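Local coordinates for protein extracellular ligand-binding receptor (Desulfitobacterium hafniense, PDB 4Q6B) that binds leucine between its two lobes and probably delivers it, as an extracellular substrate-binding protein, to an ABC transporter for amino acids, at residues 34-37 with 38-41; 212-215 with 216-220; 114-117 with 118-121. All coordinates share one frame; numbering follows the deposited sequence. Where two conformers were deposited one is given.

How the contacts relate
Along the chain the order is contact 1, contact 3, contact 2. Contacts 1 and 3 both belong to the five-stranded parallel sheet and its helices: 34-41 ends helix 26-39, which crosses from strand 10-17 to strand 47-54 at one edge of that sheet, while 114-121 leads into strand 119-121 at the other edge. Their centres are about 28 Å apart. Contact 2 sits on helix 207-221, which packs on the seven-stranded mixed sheet, about 45 Å from contact 1 and about 37 Å from contact 3, centre to centre. The contacts therefore sample both lobes of a periplasmic-binding-protein fold, whose leucine lies between the lobes, and none of them touches another.

Contact 1 (34-37 with 38-41); sequences VQEI and NEQG
Val34 and Asn38 run alongside each other in the same direction, one helical turn apart, with Val34 CG1 3.6 Å from Asn38 ND2. This is the last turn of helix 26-39, the crossover helix of a beta-alpha-beta unit. The CG of Asn38 stands beside its own backbone N (chi1 -68°), which leans the amide back along the turn; the bond to Val34 O comes from Asn38 N, at 2.9 Å and nearly straight (177°). Asn38 OD1 accepts a hydrogen bond from the backbone N of Leu48, tying the helix end to strand 47-54, and an alanine here would probably leave that strand amide without its side-chain acceptor. Val34 and Ile37 suit the inward face, where Ile37 meets Leu48 and helix 284-301.

The rest of the turn is polar. Glu36, which also rests on Tyr290, extends beside Gln40, their carboxylate and amide planes only 9° apart, and Glu36 OE1 approaches Gln40 CG at 3.5 Å. Glu39 instead crosses Glu36 at about a right angle, its OE1 3.9 Å from Glu36 OE2. Gln40 N donates to Glu36 O at 3.1 Å and only weakly to Ile37 O. Gly41, at positive phi, completes a Schellman motif, where a side chain would collide with the carbonyl oxygen of Gln40. The two neighbouring carboxylates probably repel each other mildly, a cost that solvent around the exposed Glu39 is likely to lessen.

Contact 2 (212-215 with 216-220); sequences TEFL and VDAKS
Leu215 and Lys219 run alongside each other on helix 207-221, the crossover helix between the parallel strands 200-204 and 227-229 in a beta-alpha-beta unit. Leu215 CB lies beside the peptide nitrogen of Val216, as the chain requires, and the next atom, CG, is 3.8 Å from Val216 N and anti to the residue's own N (chi1 180°). Beyond the branch, CD1 reaches Lys219 CE at 4.1 Å, and the side chain as a whole packs on Leu227, Trp233 and Thr248. Leucine suits this buried position, while the aliphatic part of the lysine can lie against it: Lys219 CG passes 3.3 Å from Leu215 O, and a bend at chi2 carries the chain along the leucine.

Phe214 turns to a different side of the helix, toward Ile201 and Ile203 of strand 200-204 and the ring of Tyr148. Ala218 CB sits 4.3 Å above one face of the phenyl ring, offset toward its rim; a small methyl suits this place in the interior. Beneath these side chains, Ala218 N donates to Phe214 O at 2.7 Å with an N-H...O angle of 166°. Asp217 uses OD2 to bond the hydroxyl of Tyr180. Val216 O is gripped twice, by Ser220 N at 3.0 Å and by Ser220 OG at 3.1 Å, and these two donors arrive from opposite faces of the carbonyl plane.

Contact 3 (114-117 with 118-121); sequences HGYI and HVFR
Tyr116 and Val119 make the tight part of this turn into strand 119-121, an edge strand of the parallel sheet. Their side chains cross at a slant, and Val119 CG2 lies 3.6 Å from both CB and CD2 of Tyr116. Valine's branched CB suits a buried strand position: with CG1 anti to N (chi1 173°), CG2 is left beside the backbone N, toward the tyrosine. Tyr116 continues over helix 84-97, where its hydroxyl bonds Ile88 O.

The other side is looser and more exposed. There Ile117 CG2 stands over the centre of the His118 ring, 4.3 Å from its centroid and 9° off the normal, a CH-pi contact between consecutive residues. A water links the two segments, 2.8 Å from Tyr116 O, to which it probably donates, and accepting from Val119 N at 3.1 Å. Asp95 OD1 takes hydrogen bonds from the backbone N of both Ile117 and His118, while Ile117 O is bonded by Arg316. The turn is thus held by apolar packing on its inner side and, for its backbone, by water and charged side chains, which satisfy polar groups that the two segments do not pair directly.

Contact 1 (34-37 with 38-41)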
ATOM      1  N   VAL A  34     -13.184 -14.678   0.556  1.00 17.15           N
ATOM      2  CA  VAL A  34     -14.348 -15.150  -0.156  1.00 18.86           C
ATOM      3  C   VAL A  34     -14.893 -16.411   0.516  1.00 21.48           C
ATOM      4  O   VAL A  34     -16.127 -16.585   0.658  1.00 21.09           O
ATOM      5  CB  VAL A  34     -13.968 -15.449  -1.601  1.00 16.65           C
ATOM      6  CG1 VAL A  34     -15.134 -16.145  -2.293  1.00 19.76           C
ATOM      7  CG2 VAL A  34     -13.635 -14.143  -2.310  1.00 18.74           C
ATOM      8  N   GLN A  35     -13.997 -17.301   0.955  0.50 21.16           N
ATOM      9  CA  GLN A  35     -14.415 -18.555   1.606  0.50 22.17           C
ATOM     10  C   GLN A  35     -15.130 -18.235   2.914  0.50 20.96           C
ATOM     11  O   GLN A  35     -16.151 -18.849   3.270  0.50 24.08           O
ATOM     12  CB  GLN A  35     -13.216 -19.461   1.974  0.50 28.34           C
ATOM     13  CG  GLN A  35     -12.327 -19.977   0.843  0.50 32.34           C
ATOM     14  CD  GLN A  35     -12.940 -21.099   0.008  0.50 37.37           C
ATOM     15  OE1 GLN A  35     -12.316 -21.571  -0.956  0.50 38.81           O
ATOM     16  NE2 GLN A  35     -14.157 -21.538   0.370  0.50 38.98           N
ATOM     17  N   GLU A  36     -14.614 -17.229   3.614  1.00 21.59           N
ATOM     18  CA  GLU A  36     -15.223 -16.827   4.887  1.00 24.23           C
ATOM     19  C   GLU A  36     -16.626 -16.245   4.639  1.00 18.74           C
ATOM     20  O   GLU A  36     -17.561 -16.569   5.357  1.00 21.84           O
ATOM     21  CB  GLU A  36     -14.308 -15.801   5.598  1.00 25.60           C
ATOM     22  CG  GLU A  36     -14.896 -15.201   6.874  1.00 32.58           C
ATOM     23  CD  GLU A  36     -15.175 -16.232   7.967  1.00 42.43           C
ATOM     24  OE1 GLU A  36     -16.111 -15.999   8.766  1.00 47.21           O
ATOM     25  OE2 GLU A  36     -14.469 -17.266   8.038  1.00 44.93           O
ATOM     26  N   ILE A  37     -16.760 -15.428   3.598  1.00 19.72           N
ATOM     27  CA  ILE A  37     -18.038 -14.758   3.286  1.00 19.43           C
ATOM     28  C   ILE A  37     -19.077 -15.820   2.921  1.00 19.92           C
ATOM     29  O   ILE A  37     -20.199 -15.834   3.443  1.00 20.32           O
ATOM     30  CB  ILE A  37     -17.882 -13.772   2.140  1.00 18.23           C
ATOM     31  CG1 ILE A  37     -17.060 -12.535   2.581  1.00 20.67           C
ATOM     32  CG2 ILE A  37     -19.263 -13.359   1.571  1.00 17.26           C
ATOM     33  CD1 ILE A  37     -17.667 -11.826   3.778  1.00 20.94           C
ATOM     34  N   ASN A  38     -18.697 -16.736   2.027  1.00 20.29           N
ATOM     35  CA  ASN A  38     -19.600 -17.869   1.713  1.00 19.96           C
ATOM     36  C   ASN A  38     -19.954 -18.821   2.874  1.00 21.99           C
ATOM     37  O   ASN A  38     -21.107 -19.314   2.993  1.00 23.98           O
ATOM     38  CB  ASN A  38     -19.049 -18.605   0.487  1.00 19.69           C
ATOM     39  CG  ASN A  38     -19.143 -17.727  -0.796  1.00 22.22           C
ATOM     40  OD1 ASN A  38     -20.010 -16.841  -0.881  1.00 23.86           O
ATOM     41  ND2 ASN A  38     -18.236 -17.941  -1.761  1.00 20.75           N
ATOM     42  N   GLU A  39     -19.004 -19.070   3.769  1.00 23.19           N
ATOM     43  CA  GLU A  39     -19.286 -19.916   4.911  1.00 24.70           C
ATOM     44  C   GLU A  39     -20.334 -19.248   5.812  1.00 25.15           C
ATOM     45  O   GLU A  39     -21.131 -19.920   6.486  1.00 27.21           O
ATOM     46  CB  GLU A  39     -17.977 -20.202   5.672  1.00 31.26           C
ATOM     47  CG  GLU A  39     -17.195 -21.415   5.124  1.00 47.42           C
ATOM     48  CD  GLU A  39     -15.712 -21.452   5.552  1.00 61.97           C
ATOM     49  OE1 GLU A  39     -15.302 -20.685   6.462  1.00 66.30           O
ATOM     50  OE2 GLU A  39     -14.947 -22.253   4.958  1.00 66.87           O
ATOM     51  N   GLN A  40     -20.349 -17.918   5.803  1.00 25.54           N
ATOM     52  CA  GLN A  40     -21.264 -17.156   6.665  1.00 29.76           C
ATOM     53  C   GLN A  40     -22.585 -16.878   5.956  1.00 28.28           C
ATOM     54  O   GLN A  40     -23.450 -16.193   6.491  1.00 30.87           O
ATOM     55  CB  GLN A  40     -20.631 -15.830   7.094  1.00 34.42           C
ATOM     56  CG  GLN A  40     -19.548 -16.033   8.118  1.00 38.93           C
ATOM     57  CD  GLN A  40     -20.026 -16.905   9.260  1.00 53.40           C
ATOM     58  OE1 GLN A  40     -21.079 -16.650   9.853  1.00 60.12           O
ATOM     59  NE2 GLN A  40     -19.266 -17.959   9.564  1.00 59.55           N
ATOM     60  N   GLY A  41     -22.744 -17.417   4.753  1.00 26.25           N
ATOM     61  CA  GLY A  41     -24.024 -17.327   4.067  1.00 28.38           C
ATOM     62  C   GLY A  41     -24.046 -16.425   2.842  1.00 26.58           C
ATOM     63  O   GLY A  41     -25.125 -16.128   2.330  1.00 30.09           O
TER

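Contact 2 (212-215 with 216-220)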
ATOM      1  N   THR A 212      16.996  -1.038  -4.098  1.00 31.73           N
ATOM      2  CA  THR A 212      17.796  -2.122  -3.539  1.00 32.95           C
ATOM      3  C   THR A 212      19.268  -1.970  -3.920  1.00 31.29           C
ATOM      4  O   THR A 212      20.169  -2.233  -3.097  1.00 30.90           O
ATOM      5  CB  THR A 212      17.273  -3.485  -3.998  1.00 32.79           C
ATOM      6  OG1 THR A 212      17.143  -3.489  -5.421  1.00 38.70           O
ATOM      7  CG2 THR A 212      15.920  -3.746  -3.392  1.00 30.27           C
ATOM      8  N   GLU A 213      19.516  -1.541  -5.162  1.00 27.66           N
ATOM      9  CA  GLU A 213      20.866  -1.227  -5.609  1.00 29.10           C
ATOM     10  C   GLU A 213      21.553  -0.225  -4.688  1.00 27.56           C
ATOM     11  O   GLU A 213      22.738  -0.389  -4.384  1.00 28.93           O
ATOM     12  CB  GLU A 213      20.890  -0.662  -7.032  1.00 34.29           C
ATOM     13  CG  GLU A 213      20.659  -1.677  -8.131  1.00 39.52           C
ATOM     14  CD  GLU A 213      19.172  -1.803  -8.446  1.00 46.02           C
ATOM     15  OE1 GLU A 213      18.358  -1.229  -7.674  1.00 39.26           O
ATOM     16  OE2 GLU A 213      18.817  -2.461  -9.458  1.00 50.20           O
ATOM     17  N   PHE A 214      20.831   0.819  -4.274  1.00 25.37           N
ATOM     18  CA  PHE A 214      21.422   1.807  -3.376  1.00 29.56           C
ATOM     19  C   PHE A 214      21.768   1.177  -2.023  1.00 28.82           C
ATOM     20  O   PHE A 214      22.825   1.432  -1.453  1.00 28.34           O
ATOM     21  CB  PHE A 214      20.472   2.982  -3.143  1.00 29.11           C
ATOM     22  CG  PHE A 214      20.957   3.939  -2.090  1.00 27.33           C
ATOM     23  CD1 PHE A 214      22.068   4.747  -2.333  1.00 22.07           C
ATOM     24  CD2 PHE A 214      20.324   4.026  -0.854  1.00 24.34           C
ATOM     25  CE1 PHE A 214      22.541   5.623  -1.363  1.00 23.85           C
ATOM     26  CE2 PHE A 214      20.792   4.907   0.127  1.00 26.05           C
ATOM     27  CZ  PHE A 214      21.916   5.705  -0.131  1.00 23.05           C
ATOM     28  N   LEU A 215      20.875   0.340  -1.517  1.00 27.30           N
ATOM     29  CA  LEU A 215      21.082  -0.316  -0.227  1.00 33.20           C
ATOM     30  C   LEU A 215      22.393  -1.103  -0.245  1.00 30.59           C
ATOM     31  O   LEU A 215      23.266  -0.959   0.637  1.00 30.31           O
ATOM     32  CB  LEU A 215      19.888  -1.235   0.018  1.00 40.07           C
ATOM     33  CG  LEU A 215      19.753  -2.087   1.264  1.00 46.72           C
ATOM     34  CD1 LEU A 215      19.803  -1.200   2.459  1.00 46.61           C
ATOM     35  CD2 LEU A 215      18.402  -2.785   1.206  1.00 49.76           C
ATOM     36  N   VAL A 216      22.560  -1.899  -1.291  1.00 27.34           N
ATOM     37  CA  VAL A 216      23.759  -2.693  -1.467  1.00 27.07           C
ATOM     38  C   VAL A 216      24.986  -1.795  -1.631  1.00 31.52           C
ATOM     39  O   VAL A 216      26.049  -2.049  -1.028  1.00 29.65           O
ATOM     40  CB  VAL A 216      23.601  -3.620  -2.684  1.00 35.42           C
ATOM     41  CG1 VAL A 216      24.907  -4.255  -3.059  1.00 37.64           C
ATOM     42  CG2 VAL A 216      22.551  -4.689  -2.352  1.00 38.30           C
ATOM     43  N   ASP A 217      24.850  -0.745  -2.446  1.00 25.48           N
ATOM     44  CA  ASP A 217      25.990   0.142  -2.669  1.00 27.23           C
ATOM     45  C   ASP A 217      26.378   0.884  -1.369  1.00 27.47           C
ATOM     46  O   ASP A 217      27.576   1.071  -1.108  1.00 29.47           O
ATOM     47  CB  ASP A 217      25.711   1.173  -3.765  1.00 28.74           C
ATOM     48  CG  ASP A 217      25.708   0.578  -5.151  1.00 34.75           C
ATOM     49  OD1 ASP A 217      26.218  -0.542  -5.342  1.00 35.48           O
ATOM     50  OD2 ASP A 217      25.194   1.246  -6.066  1.00 35.26           O
ATOM     51  N   ALA A 218      25.371   1.335  -0.622  1.00 24.35           N
ATOM     52  CA  ALA A 218      25.566   1.994   0.676  1.00 26.08           C
ATOM     53  C   ALA A 218      26.367   1.079   1.602  1.00 26.95           C
ATOM     54  O   ALA A 218      27.297   1.525   2.297  1.00 29.56           O
ATOM     55  CB  ALA A 218      24.206   2.356   1.316  1.00 23.39           C
ATOM     56  N   LYS A 219      26.037  -0.208   1.612  1.00 26.82           N
ATOM     57  CA  LYS A 219      26.806  -1.117   2.478  1.00 30.29           C
ATOM     58  C   LYS A 219      28.231  -1.292   1.993  1.00 34.17           C
ATOM     59  O   LYS A 219      29.159  -1.411   2.791  1.00 39.89           O
ATOM     60  CB  LYS A 219      26.091  -2.462   2.705  1.00 36.38           C
ATOM     61  CG  LYS A 219      24.647  -2.344   3.275  1.00 52.70           C
ATOM     62  CD  LYS A 219      24.520  -1.644   4.649  1.00 49.81           C
ATOM     63  CE  LYS A 219      23.036  -1.455   5.043  1.00 50.78           C
ATOM     64  NZ  LYS A 219      22.750  -0.753   6.350  1.00 44.40           N
ATOM     65  N   SER A 220      28.429  -1.287   0.682  1.00 35.15           N
ATOM     66  CA  SER A 220      29.780  -1.400   0.121  1.00 35.59           C
ATOM     67  C   SER A 220      30.679  -0.240   0.513  1.00 35.18           C
ATOM     68  O   SER A 220      31.860  -0.427   0.789  1.00 38.68           O
ATOM     69  CB  SER A 220      29.727  -1.475  -1.411  1.00 39.79           C
ATOM     70  OG  SER A 220      29.036  -2.639  -1.830  1.00 43.40           O
TER

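Contact 3 (114-117 with 118-121)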
ATOM      1  N   HIS A 114      -8.511  13.795  -7.846  1.00 18.19           N
ATOM      2  CA  HIS A 114      -9.130  14.046  -9.157  1.00 16.71           C
ATOM      3  C   HIS A 114     -10.654  14.225  -9.070  1.00 17.07           C
ATOM      4  O   HIS A 114     -11.340  14.194 -10.095  1.00 19.37           O
ATOM      5  CB  HIS A 114      -8.860  12.844 -10.081  1.00 20.20           C
ATOM      6  CG  HIS A 114      -7.450  12.778 -10.572  1.00 20.54           C
ATOM      7  ND1 HIS A 114      -7.016  13.485 -11.668  1.00 22.16           N
ATOM      8  CD2 HIS A 114      -6.371  12.103 -10.110  1.00 22.05           C
ATOM      9  CE1 HIS A 114      -5.729  13.261 -11.862  1.00 24.69           C
ATOM     10  NE2 HIS A 114      -5.310  12.426 -10.932  1.00 22.21           N
ATOM     11  N   GLY A 115     -11.175  14.367  -7.836  1.00 19.02           N
ATOM     12  CA  GLY A 115     -12.615  14.534  -7.663  1.00 20.01           C
ATOM     13  C   GLY A 115     -13.426  13.269  -7.898  1.00 16.61           C
ATOM     14  O   GLY A 115     -14.663  13.349  -8.020  1.00 19.51           O
ATOM     15  N   TYR A 116     -12.783  12.095  -7.924  1.00 14.65           N
ATOM     16  CA  TYR A 116     -13.568  10.886  -8.140  1.00 13.75           C
ATOM     17  C   TYR A 116     -14.429  10.603  -6.912  1.00 15.35           C
ATOM     18  O   TYR A 116     -14.028  10.914  -5.765  1.00 19.36           O
ATOM     19  CB  TYR A 116     -12.633   9.692  -8.260  1.00 12.87           C
ATOM     20  CG  TYR A 116     -11.615   9.695  -9.366  1.00 18.07           C
ATOM     21  CD1 TYR A 116     -11.903  10.234 -10.604  1.00 17.62           C
ATOM     22  CD2 TYR A 116     -10.363   9.115  -9.161  1.00 19.08           C
ATOM     23  CE1 TYR A 116     -10.925  10.189 -11.672  1.00 20.14           C
ATOM     24  CE2 TYR A 116      -9.407   9.088 -10.165  1.00 23.76           C
ATOM     25  CZ  TYR A 116      -9.694   9.597 -11.411  1.00 18.30           C
ATOM     26  OH  TYR A 116      -8.693   9.496 -12.398  1.00 26.71           O
ATOM     27  N   ILE A 117     -15.564   9.937  -7.138  1.00 13.68           N
ATOM     28  CA  ILE A 117     -16.504   9.603  -6.076  1.00 15.03           C
ATOM     29  C   ILE A 117     -16.542   8.091  -5.805  1.00 16.16           C
ATOM     30  O   ILE A 117     -17.024   7.673  -4.747  1.00 18.71           O
ATOM     31  CB  ILE A 117     -17.927   9.973  -6.517  1.00 22.69           C
ATOM     32  CG1 ILE A 117     -18.103  11.470  -6.626  1.00 24.82           C
ATOM     33  CG2 ILE A 117     -18.944   9.470  -5.530  1.00 31.33           C
ATOM     34  CD1 ILE A 117     -19.466  11.779  -7.277  1.00 24.26           C
ATOM     35  N   HIS A 118     -16.118   7.260  -6.768  1.00 14.13           N
ATOM     36  CA  HIS A 118     -16.284   5.809  -6.646  1.00 14.24           C
ATOM     37  C   HIS A 118     -14.974   5.085  -6.362  1.00 13.66           C
ATOM     38  O   HIS A 118     -14.833   3.867  -6.527  1.00 15.47           O
ATOM     39  CB  HIS A 118     -16.912   5.272  -7.938  1.00 14.30           C
ATOM     40  CG  HIS A 118     -18.266   5.840  -8.203  1.00 13.46           C
ATOM     41  ND1 HIS A 118     -19.394   5.379  -7.559  1.00 14.62           N
ATOM     42  CD2 HIS A 118     -18.674   6.859  -9.003  1.00 12.62           C
ATOM     43  CE1 HIS A 118     -20.440   6.083  -7.951  1.00 13.10           C
ATOM     44  NE2 HIS A 118     -20.038   6.982  -8.833  1.00 16.03           N
ATOM     45  N   VAL A 119     -13.990   5.867  -5.996  1.00 11.62           N
ATOM     46  CA  VAL A 119     -12.600   5.358  -6.014  1.00 12.83           C
ATOM     47  C   VAL A 119     -12.027   5.417  -4.600  1.00 13.14           C
ATOM     48  O   VAL A 119     -12.076   6.452  -3.934  1.00 12.42           O
ATOM     49  CB  VAL A 119     -11.755   6.230  -6.971  1.00 11.72           C
ATOM     50  CG1 VAL A 119     -10.283   5.877  -6.914  1.00 13.34           C
ATOM     51  CG2 VAL A 119     -12.269   6.116  -8.414  1.00 11.28           C
ATOM     52  N   PHE A 120     -11.456   4.302  -4.148  1.00 11.95           N
ATOM     53  CA  PHE A 120     -11.042   4.151  -2.731  1.00 11.42           C
ATOM     54  C   PHE A 120      -9.716   3.436  -2.640  1.00 13.50           C
ATOM     55  O   PHE A 120      -9.324   2.789  -3.579  1.00 11.75           O
ATOM     56  CB  PHE A 120     -12.080   3.319  -1.962  1.00 11.77           C
ATOM     57  CG  PHE A 120     -13.459   3.949  -1.891  1.00 16.40           C
ATOM     58  CD1 PHE A 120     -13.820   4.683  -0.783  1.00 14.41           C
ATOM     59  CD2 PHE A 120     -14.367   3.834  -2.957  1.00 14.40           C
ATOM     60  CE1 PHE A 120     -15.078   5.284  -0.703  1.00 14.48           C
ATOM     61  CE2 PHE A 120     -15.634   4.393  -2.875  1.00 13.02           C
ATOM     62  CZ  PHE A 120     -15.993   5.123  -1.738  1.00 13.18           C
ATOM     63  N   ARG A 121      -9.035   3.535  -1.507  1.00 13.34           N
ATOM     64  CA  ARG A 121      -7.965   2.566  -1.208  1.00 12.62           C
ATOM     65  C   ARG A 121      -8.113   2.207   0.222  1.00 16.38           C
ATOM     66  O   ARG A 121      -8.628   3.015   0.980  1.00 17.14           O
ATOM     67  CB  ARG A 121      -6.593   3.168  -1.443  1.00 13.89           C
ATOM     68  CG  ARG A 121      -6.405   4.527  -0.814  1.00 15.58           C
ATOM     69  CD  ARG A 121      -4.909   4.927  -0.843  1.00 18.56           C
ATOM     70  NE  ARG A 121      -4.856   6.391  -0.932  1.00 20.77           N
ATOM     71  CZ  ARG A 121      -4.193   7.052  -1.869  1.00 15.85           C
ATOM     72  NH1 ARG A 121      -4.272   8.382  -1.922  1.00 16.48           N
ATOM     73  NH2 ARG A 121      -3.463   6.393  -2.761  1.00 16.47           N
TER
HETATM   74  O   HOH W   1     -13.820   8.489  -4.430  1.00 16.26           O